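Local coordinates for phosphopantetheine adenylyltransferase (Archaeoglobus fulgidus, PDB 3DO8), which probably transfers an adenylyl group reversibly from ATP to 4'-phosphopantetheine, giving dephospho-CoA and pyrophosphate in coenzyme A biosynthesis, at residues T8-H13 with S47-A52; K102-R107 with K112-I117. All blocks are in the same frame, centred on the assembly; numbering follows the deposited sequence.

In the fold
Interactions 1 and 2 lie on opposite sides of the chain's centre, their own centres about 27 Å apart and their nearest atoms about 13 Å apart, and they do not touch. Both involve connections of one five-stranded parallel sheet of the nucleotidyltransferase fold. Interaction 1 joins the loop after strand 3-7 to the chain entering helix 51-66; this loop carries His13, first histidine of an HxGH signature completed by His16, so it probably borders the ATP site. Interaction 2 ties helix 97-110 to the start of strand 116-121, outermost within this chain, where Ile117 makes backbone hydrogen bonds with the second subunit. The second contact therefore contributes to the dimer interface.

Interaction 1: residues T8-H13 with S47-A52; sequences TFEPLH and SVLPFA
Glu10 reaches across to Ser47, Val48 and Leu49 and is the one residue of 8-13 that makes close contact with 47-52. Its CB points toward that segment, and with chi1 at -180° and chi2 at -178° the chain runs fully extended, carrying the carboxylate straight to the facing backbone. On the way Glu10 CG passes CD1 of Leu49 at 3.9 Å, and CD then lies 3.8 Å from Leu49 CG, so the leucine flanks the methylene and carboxyl carbons obliquely. At the tip the two oxygens divide the work. OE1 accepts from Ser47 OG at 2.6 Å, on the syn side and somewhat out of the carboxylate plane, and from the opposite face it takes the Leu49 N-H, with Leu49 N 3.1 Å from OE1 and well above the plane. The 8-13 segment is the loop that follows the first strand of the Rossmann-like nucleotidyltransferase fold and leads into helix 14-27. His13, at the N-cap position of helix 14-27, opens the HxGH signature that in relatives contributes to ATP binding. The Glu10-Pro11 peptide bond in this loop is cis. OE2, the other oxygen, uses its syn lone pair for Val48 N at 2.8 Å, in a nearly straight bond of 173°. Val48 CG2 also stands 3.3 Å from Glu10 OE2, the valine side chain crossing the glutamate at about a right angle. Two consecutive amides and a hydroxyl fix the rotation of the carboxylate. Just beyond, Pro50 takes the N-cap position of helix 51-66, and Asp38 OD1 accepts from Phe51 N. From that helix Arg54 donates to Thr8 O and Leu49 O, giving the two segments a second bridge beside the Glu10 side chain.

Interaction 2: residues K102-R107 with K112-I117; sequences KINQKR and KRKITI
Arg113 O is gripped side-on by the guanidinium of Arg107, whose NE and NH2 each lie 2.8 Å from that oxygen, and the acceptor sits in the guanidinium plane. The group is sandwiched: Lys112 CB lies over one face, Ile115 CG1 over the other, both toward the rim. A bend at chi3 (67°) swings the guanidinium so that its NE/NH2 edge faces Arg113 O. One turn back on helix 97-110, the Asn104 amide pairs with the N-H and C=O of Ile115 much as a neighbouring backbone would. Asn104 OD1 receives Ile115 N at 2.9 Å, while Asn104 ND2 donates to Ile115 O, also at 2.9 Å, nearly straight and in the amide plane. Lys114 runs extended and only its last torsion (chi4 -52°) turns NZ onto Asn104 O, a hydrogen bond of 2.6 Å from above the carbonyl plane. Lys112 N closes on Arg107 O at 2.9 Å. These bonds brace the helix-to-strand return of the beta-alpha-beta unit formed by 89-92, 97-110 and 116-121. Asp86 forms salt bridges with Arg107 NH2 and Lys112 NZ. Buried Asn104 and Arg107 therefore satisfy backbone groups that precede the strand, and Asp86 probably offsets the positive charge gathered there.

Interaction 1: residues T8-H13 with S47-A52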
ATOM      1  N   THR A   8     -17.851  -0.264   2.907  1.00 14.15           N
ATOM      2  CA  THR A   8     -19.135  -0.754   3.375  1.00 14.26           C
ATOM      3  C   THR A   8     -18.928  -2.006   4.242  1.00 14.59           C
ATOM      4  O   THR A   8     -19.600  -2.169   5.223  1.00 14.76           O
ATOM      5  CB  THR A   8     -20.064  -1.057   2.180  1.00 15.05           C
ATOM      6  OG1 THR A   8     -20.382   0.160   1.524  1.00 15.52           O
ATOM      7  CG2 THR A   8     -21.329  -1.727   2.643  1.00 15.72           C
ATOM      8  N   PHE A   9     -17.983  -2.861   3.865  1.00 14.99           N
ATOM      9  CA  PHE A   9     -17.571  -4.033   4.669  1.00 15.71           C
ATOM     10  C   PHE A   9     -18.701  -5.023   4.828  1.00 16.39           C
ATOM     11  O   PHE A   9     -18.896  -5.592   5.926  1.00 17.49           O
ATOM     12  CB  PHE A   9     -17.003  -3.622   6.046  1.00 15.53           C
ATOM     13  CG  PHE A   9     -15.816  -2.696   5.963  1.00 15.67           C
ATOM     14  CD1 PHE A   9     -14.553  -3.176   5.629  1.00 15.89           C
ATOM     15  CD2 PHE A   9     -15.959  -1.333   6.200  1.00 13.72           C
ATOM     16  CE1 PHE A   9     -13.443  -2.305   5.553  1.00 14.96           C
ATOM     17  CE2 PHE A   9     -14.898  -0.475   6.087  1.00 14.05           C
ATOM     18  CZ  PHE A   9     -13.630  -0.943   5.776  1.00 14.38           C
ATOM     19  N   GLU A  10     -19.422  -5.289   3.742  1.00 16.74           N
ATOM     20  CA  GLU A  10     -20.480  -6.301   3.772  1.00 17.49           C
ATOM     21  C   GLU A  10     -20.350  -7.252   2.605  1.00 18.37           C
ATOM     22  O   GLU A  10     -20.552  -6.831   1.464  1.00 19.65           O
ATOM     23  CB  GLU A  10     -21.880  -5.682   3.770  1.00 17.97           C
ATOM     24  CG  GLU A  10     -22.996  -6.744   3.807  1.00 18.05           C
ATOM     25  CD  GLU A  10     -24.375  -6.180   3.748  1.00 18.80           C
ATOM     26  OE1 GLU A  10     -24.589  -5.055   4.246  1.00 20.13           O
ATOM     27  OE2 GLU A  10     -25.273  -6.864   3.174  1.00 20.91           O
ATOM     28  N   PRO A  11     -19.993  -8.515   2.871  1.00 17.40           N
ATOM     29  CA  PRO A  11     -19.481  -8.988   4.147  1.00 17.68           C
ATOM     30  C   PRO A  11     -18.025  -8.517   4.278  1.00 17.09           C
ATOM     31  O   PRO A  11     -17.473  -7.899   3.358  1.00 17.46           O
ATOM     32  CB  PRO A  11     -19.515 -10.500   4.004  1.00 18.11           C
ATOM     33  CG  PRO A  11     -19.288 -10.712   2.613  1.00 19.56           C
ATOM     34  CD  PRO A  11     -19.925  -9.572   1.859  1.00 18.87           C
ATOM     35  N   LEU A  12     -17.445  -8.776   5.439  1.00 17.04           N
ATOM     36  CA  LEU A  12     -16.054  -8.448   5.699  1.00 16.16           C
ATOM     37  C   LEU A  12     -15.190  -9.577   5.154  1.00 15.29           C
ATOM     38  O   LEU A  12     -15.101 -10.653   5.777  1.00 16.60           O
ATOM     39  CB  LEU A  12     -15.845  -8.256   7.195  1.00 16.49           C
ATOM     40  CG  LEU A  12     -14.470  -7.745   7.653  1.00 18.74           C
ATOM     41  CD1 LEU A  12     -13.287  -8.625   7.272  1.00 25.35           C
ATOM     42  CD2 LEU A  12     -14.207  -6.415   7.141  1.00 20.51           C
ATOM     43  N   HIS A  13     -14.589  -9.365   3.984  1.00 14.14           N
ATOM     44  CA  HIS A  13     -13.915 -10.438   3.240  1.00 15.00           C
ATOM     45  C   HIS A  13     -12.414 -10.272   3.232  1.00 13.50           C
ATOM     46  O   HIS A  13     -11.876  -9.322   3.835  1.00 13.42           O
ATOM     47  CB  HIS A  13     -14.479 -10.561   1.820  1.00 15.48           C
ATOM     48  CG  HIS A  13     -14.382  -9.322   0.986  1.00 15.70           C
ATOM     49  ND1 HIS A  13     -13.194  -8.658   0.741  1.00 17.16           N
ATOM     50  CD2 HIS A  13     -15.343  -8.622   0.330  1.00 17.76           C
ATOM     51  CE1 HIS A  13     -13.431  -7.625  -0.051  1.00 18.91           C
ATOM     52  NE2 HIS A  13     -14.727  -7.579  -0.311  1.00 18.16           N
ATOM     53  N   SER A  47     -27.474  -4.108   0.390  1.00 31.63           N
ATOM     54  CA  SER A  47     -26.963  -4.258   1.752  1.00 29.04           C
ATOM     55  C   SER A  47     -28.062  -4.711   2.687  1.00 27.09           C
ATOM     56  O   SER A  47     -29.131  -4.095   2.751  1.00 27.12           O
ATOM     57  CB  SER A  47     -26.401  -2.925   2.258  1.00 29.26           C
ATOM     58  OG  SER A  47     -26.011  -2.999   3.625  1.00 27.78           O
ATOM     59  N   VAL A  48     -27.784  -5.772   3.429  1.00 23.46           N
ATOM     60  CA  VAL A  48     -28.723  -6.284   4.414  1.00 22.51           C
ATOM     61  C   VAL A  48     -28.276  -6.115   5.867  1.00 20.54           C
ATOM     62  O   VAL A  48     -29.048  -6.456   6.771  1.00 21.74           O
ATOM     63  CB  VAL A  48     -29.060  -7.753   4.136  1.00 20.94           C
ATOM     64  CG1 VAL A  48     -29.724  -7.857   2.723  1.00 22.29           C
ATOM     65  CG2 VAL A  48     -27.829  -8.648   4.257  1.00 20.58           C
ATOM     66  N   LEU A  49     -27.081  -5.551   6.105  1.00 18.18           N
ATOM     67  CA  LEU A  49     -26.599  -5.315   7.468  1.00 17.39           C
ATOM     68  C   LEU A  49     -26.639  -3.830   7.794  1.00 16.50           C
ATOM     69  O   LEU A  49     -26.064  -3.027   7.024  1.00 15.92           O
ATOM     70  CB  LEU A  49     -25.152  -5.799   7.641  1.00 15.84           C
ATOM     71  CG  LEU A  49     -24.850  -7.267   7.321  1.00 16.96           C
ATOM     72  CD1 LEU A  49     -23.358  -7.544   7.572  1.00 14.35           C
ATOM     73  CD2 LEU A  49     -25.777  -8.223   8.100  1.00 16.62           C
ATOM     74  N   PRO A  50     -27.288  -3.457   8.910  1.00 16.79           N
ATOM     75  CA  PRO A  50     -27.253  -2.060   9.356  1.00 16.48           C
ATOM     76  C   PRO A  50     -25.833  -1.569   9.616  1.00 15.58           C
ATOM     77  O   PRO A  50     -24.943  -2.368   9.928  1.00 14.54           O
ATOM     78  CB  PRO A  50     -28.018  -2.088  10.665  1.00 16.78           C
ATOM     79  CG  PRO A  50     -28.970  -3.244  10.517  1.00 18.81           C
ATOM     80  CD  PRO A  50     -28.126  -4.276   9.815  1.00 17.39           C
ATOM     81  N   PHE A  51     -25.649  -0.251   9.490  1.00 15.67           N
ATOM     82  CA  PHE A  51     -24.389   0.391   9.830  1.00 15.66           C
ATOM     83  C   PHE A  51     -23.827  -0.113  11.158  1.00 15.09           C
ATOM     84  O   PHE A  51     -22.662  -0.482  11.228  1.00 13.72           O
ATOM     85  CB  PHE A  51     -24.570   1.916   9.864  1.00 15.91           C
ATOM     86  CG  PHE A  51     -23.425   2.633  10.513  1.00 15.44           C
ATOM     87  CD1 PHE A  51     -22.297   2.938   9.775  1.00 14.85           C
ATOM     88  CD2 PHE A  51     -23.463   2.973  11.862  1.00 15.25           C
ATOM     89  CE1 PHE A  51     -21.232   3.582  10.365  1.00 14.77           C
ATOM     90  CE2 PHE A  51     -22.373   3.584  12.472  1.00 15.34           C
ATOM     91  CZ  PHE A  51     -21.262   3.886  11.714  1.00 15.95           C
ATOM     92  N   ALA A  52     -24.632  -0.115  12.218  1.00 14.56           N
ATOM     93  CA  ALA A  52     -24.151  -0.514  13.531  1.00 14.97           C
ATOM     94  C   ALA A  52     -23.543  -1.920  13.524  1.00 14.32           C
ATOM     95  O   ALA A  52     -22.538  -2.172  14.196  1.00 15.48           O
ATOM     96  CB  ALA A  52     -25.282  -0.395  14.594  1.00 16.41           C
TER

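Interaction 2: residues K102-R107 with K112-I117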
ATOM      1  N   LYS A 102     -10.037  11.373  -7.241  1.00 12.71           N
ATOM      2  CA  LYS A 102     -11.013  12.486  -7.146  1.00 13.30           C
ATOM      3  C   LYS A 102     -10.829  13.296  -5.842  1.00 12.90           C
ATOM      4  O   LYS A 102     -10.887  14.550  -5.837  1.00 12.75           O
ATOM      5  CB  LYS A 102     -12.454  11.970  -7.289  1.00 14.96           C
ATOM      6  CG  LYS A 102     -13.536  13.015  -7.206  1.00 16.12           C
ATOM      7  CD  LYS A 102     -13.502  13.927  -8.377  1.00 20.18           C
ATOM      8  CE  LYS A 102     -14.851  14.610  -8.586  1.00 20.75           C
ATOM      9  NZ  LYS A 102     -14.817  15.419  -9.827  1.00 23.62           N
ATOM     10  N   ILE A 103     -10.640  12.569  -4.754  1.00 11.64           N
ATOM     11  CA  ILE A 103     -10.335  13.180  -3.455  1.00 11.86           C
ATOM     12  C   ILE A 103      -9.133  14.149  -3.574  1.00 11.89           C
ATOM     13  O   ILE A 103      -9.209  15.297  -3.145  1.00 11.81           O
ATOM     14  CB  ILE A 103     -10.145  12.129  -2.354  1.00 11.04           C
ATOM     15  CG1 ILE A 103     -11.507  11.491  -1.961  1.00 11.84           C
ATOM     16  CG2 ILE A 103      -9.447  12.738  -1.143  1.00 12.00           C
ATOM     17  CD1 ILE A 103     -11.442  10.140  -1.216  1.00 11.87           C
ATOM     18  N   ASN A 104      -8.033  13.697  -4.183  1.00 11.29           N
ATOM     19  CA  ASN A 104      -6.860  14.561  -4.307  1.00 12.57           C
ATOM     20  C   ASN A 104      -7.119  15.735  -5.252  1.00 12.86           C
ATOM     21  O   ASN A 104      -6.641  16.836  -5.008  1.00 13.08           O
ATOM     22  CB  ASN A 104      -5.613  13.784  -4.738  1.00 13.28           C
ATOM     23  CG  ASN A 104      -4.867  13.214  -3.557  1.00 11.78           C
ATOM     24  OD1 ASN A 104      -5.064  13.689  -2.404  1.00 13.35           O
ATOM     25  ND2 ASN A 104      -3.988  12.249  -3.804  1.00 12.46           N
ATOM     26  N   GLN A 105      -7.927  15.512  -6.294  1.00 13.24           N
ATOM     27  CA  GLN A 105      -8.254  16.602  -7.241  1.00 14.94           C
ATOM     28  C   GLN A 105      -8.991  17.704  -6.505  1.00 14.48           C
ATOM     29  O   GLN A 105      -8.636  18.903  -6.614  1.00 14.27           O
ATOM     30  CB  GLN A 105      -9.084  16.094  -8.410  1.00 15.54           C
ATOM     31  CG  GLN A 105      -8.282  15.284  -9.368  1.00 19.27           C
ATOM     32  CD  GLN A 105      -9.114  14.519 -10.370  1.00 21.05           C
ATOM     33  OE1 GLN A 105     -10.349  14.594 -10.375  1.00 27.77           O
ATOM     34  NE2 GLN A 105      -8.435  13.769 -11.235  1.00 31.26           N
ATOM     35  N   LYS A 106      -9.973  17.291  -5.692  1.00 14.13           N
ATOM     36  CA  LYS A 106     -10.755  18.261  -4.918  1.00 13.78           C
ATOM     37  C   LYS A 106      -9.934  18.918  -3.816  1.00 13.10           C
ATOM     38  O   LYS A 106     -10.105  20.105  -3.535  1.00 11.97           O
ATOM     39  CB  LYS A 106     -12.021  17.648  -4.330  1.00 14.19           C
ATOM     40  CG  LYS A 106     -13.046  17.323  -5.354  1.00 18.32           C
ATOM     41  CD  LYS A 106     -13.681  18.603  -5.848  1.00 21.04           C
ATOM     42  CE  LYS A 106     -14.532  18.374  -7.012  1.00 24.98           C
ATOM     43  NZ  LYS A 106     -14.946  19.711  -7.528  1.00 26.40           N
ATOM     44  N   ARG A 107      -9.089  18.147  -3.150  1.00 12.79           N
ATOM     45  CA  ARG A 107      -8.197  18.751  -2.169  1.00 13.42           C
ATOM     46  C   ARG A 107      -7.359  19.840  -2.840  1.00 14.01           C
ATOM     47  O   ARG A 107      -7.216  20.938  -2.295  1.00 13.64           O
ATOM     48  CB  ARG A 107      -7.321  17.702  -1.495  1.00 12.63           C
ATOM     49  CG  ARG A 107      -8.102  16.872  -0.489  1.00 12.41           C
ATOM     50  CD  ARG A 107      -7.260  15.813   0.172  1.00 13.49           C
ATOM     51  NE  ARG A 107      -6.218  16.363   1.049  1.00 13.18           N
ATOM     52  CZ  ARG A 107      -6.326  16.602   2.357  1.00 13.92           C
ATOM     53  NH1 ARG A 107      -7.450  16.370   3.008  1.00 13.78           N
ATOM     54  NH2 ARG A 107      -5.272  17.065   3.037  1.00 14.25           N
ATOM     55  N   LYS A 112      -5.904  22.211  -0.097  1.00 14.09           N
ATOM     56  CA  LYS A 112      -5.401  21.227   0.865  1.00 16.27           C
ATOM     57  C   LYS A 112      -4.273  20.424   0.243  1.00 16.18           C
ATOM     58  O   LYS A 112      -4.299  20.117  -0.961  1.00 17.12           O
ATOM     59  CB  LYS A 112      -6.523  20.272   1.237  1.00 16.35           C
ATOM     60  CG  LYS A 112      -7.747  20.896   1.785  1.00 18.82           C
ATOM     61  CD  LYS A 112      -7.540  21.410   3.163  1.00 21.02           C
ATOM     62  CE  LYS A 112      -7.523  20.287   4.193  1.00 22.96           C
ATOM     63  NZ  LYS A 112      -7.075  20.766   5.525  1.00 22.04           N
ATOM     64  N   ARG A 113      -3.303  20.028   1.051  1.00 16.05           N
ATOM     65  CA  ARG A 113      -2.220  19.198   0.515  1.00 18.05           C
ATOM     66  C   ARG A 113      -2.744  17.831   0.108  1.00 15.90           C
ATOM     67  O   ARG A 113      -3.591  17.282   0.754  1.00 14.60           O
ATOM     68  CB  ARG A 113      -1.113  18.999   1.511  1.00 18.52           C
ATOM     69  CG  ARG A 113      -1.507  18.351   2.784  1.00 24.08           C
ATOM     70  CD  ARG A 113      -0.255  17.803   3.468  1.00 27.52           C
ATOM     71  NE  ARG A 113      -0.469  17.551   4.891  1.00 31.99           N
ATOM     72  CZ  ARG A 113      -0.565  18.506   5.819  1.00 34.87           C
ATOM     73  NH1 ARG A 113      -0.515  19.787   5.486  1.00 35.19           N
ATOM     74  NH2 ARG A 113      -0.746  18.173   7.088  1.00 36.68           N
ATOM     75  N   LYS A 114      -2.174  17.282  -0.936  1.00 15.91           N
ATOM     76  CA  LYS A 114      -2.583  15.979  -1.400  1.00 16.73           C
ATOM     77  C   LYS A 114      -2.223  14.914  -0.346  1.00 15.85           C
ATOM     78  O   LYS A 114      -1.324  15.087   0.495  1.00 16.72           O
ATOM     79  CB  LYS A 114      -1.993  15.696  -2.784  1.00 18.98           C
ATOM     80  CG  LYS A 114      -2.760  16.444  -3.913  1.00 20.81           C
ATOM     81  CD  LYS A 114      -2.154  16.191  -5.290  1.00 22.74           C
ATOM     82  CE  LYS A 114      -2.925  16.822  -6.386  1.00 27.34           C
ATOM     83  NZ  LYS A 114      -4.397  16.474  -6.350  1.00 35.08           N
ATOM     84  N   ILE A 115      -2.989  13.839  -0.373  1.00 13.60           N
ATOM     85  CA  ILE A 115      -2.739  12.636   0.439  1.00 12.90           C
ATOM     86  C   ILE A 115      -2.025  11.597  -0.434  1.00 12.54           C
ATOM     87  O   ILE A 115      -2.343  11.455  -1.611  1.00 13.46           O
ATOM     88  CB  ILE A 115      -4.093  12.031   0.934  1.00 12.66           C
ATOM     89  CG1 ILE A 115      -4.984  13.075   1.666  1.00 13.12           C
ATOM     90  CG2 ILE A 115      -3.857  10.791   1.812  1.00 14.45           C
ATOM     91  CD1 ILE A 115      -6.379  12.614   1.864  1.00 14.24           C
ATOM     92  N   THR A 116      -1.078  10.861   0.139  1.00 11.56           N
ATOM     93  CA  THR A 116      -0.444   9.762  -0.615  1.00 11.56           C
ATOM     94  C   THR A 116      -1.415   8.578  -0.726  1.00 11.81           C
ATOM     95  O   THR A 116      -1.796   8.008   0.288  1.00 11.11           O
ATOM     96  CB  THR A 116       0.884   9.323   0.014  1.00 11.18           C
ATOM     97  OG1 THR A 116       1.789  10.432  -0.030  1.00 13.86           O
ATOM     98  CG2 THR A 116       1.497   8.173  -0.781  1.00 13.88           C
ATOM     99  N   ILE A 117      -1.771   8.217  -1.954  1.00 11.30           N
ATOM    100  CA  ILE A 117      -2.673   7.108  -2.198  1.00 11.61           C
ATOM    101  C   ILE A 117      -1.883   5.815  -2.235  1.00 11.11           C
ATOM    102  O   ILE A 117      -0.856   5.683  -2.972  1.00 11.60           O
ATOM    103  CB  ILE A 117      -3.476   7.283  -3.504  1.00 10.94           C
ATOM    104  CG1 ILE A 117      -4.307   8.585  -3.446  1.00 12.97           C
ATOM    105  CG2 ILE A 117      -4.376   6.080  -3.783  1.00 12.41           C
ATOM    106  CD1 ILE A 117      -4.956   8.992  -4.764  1.00 14.48           C
TER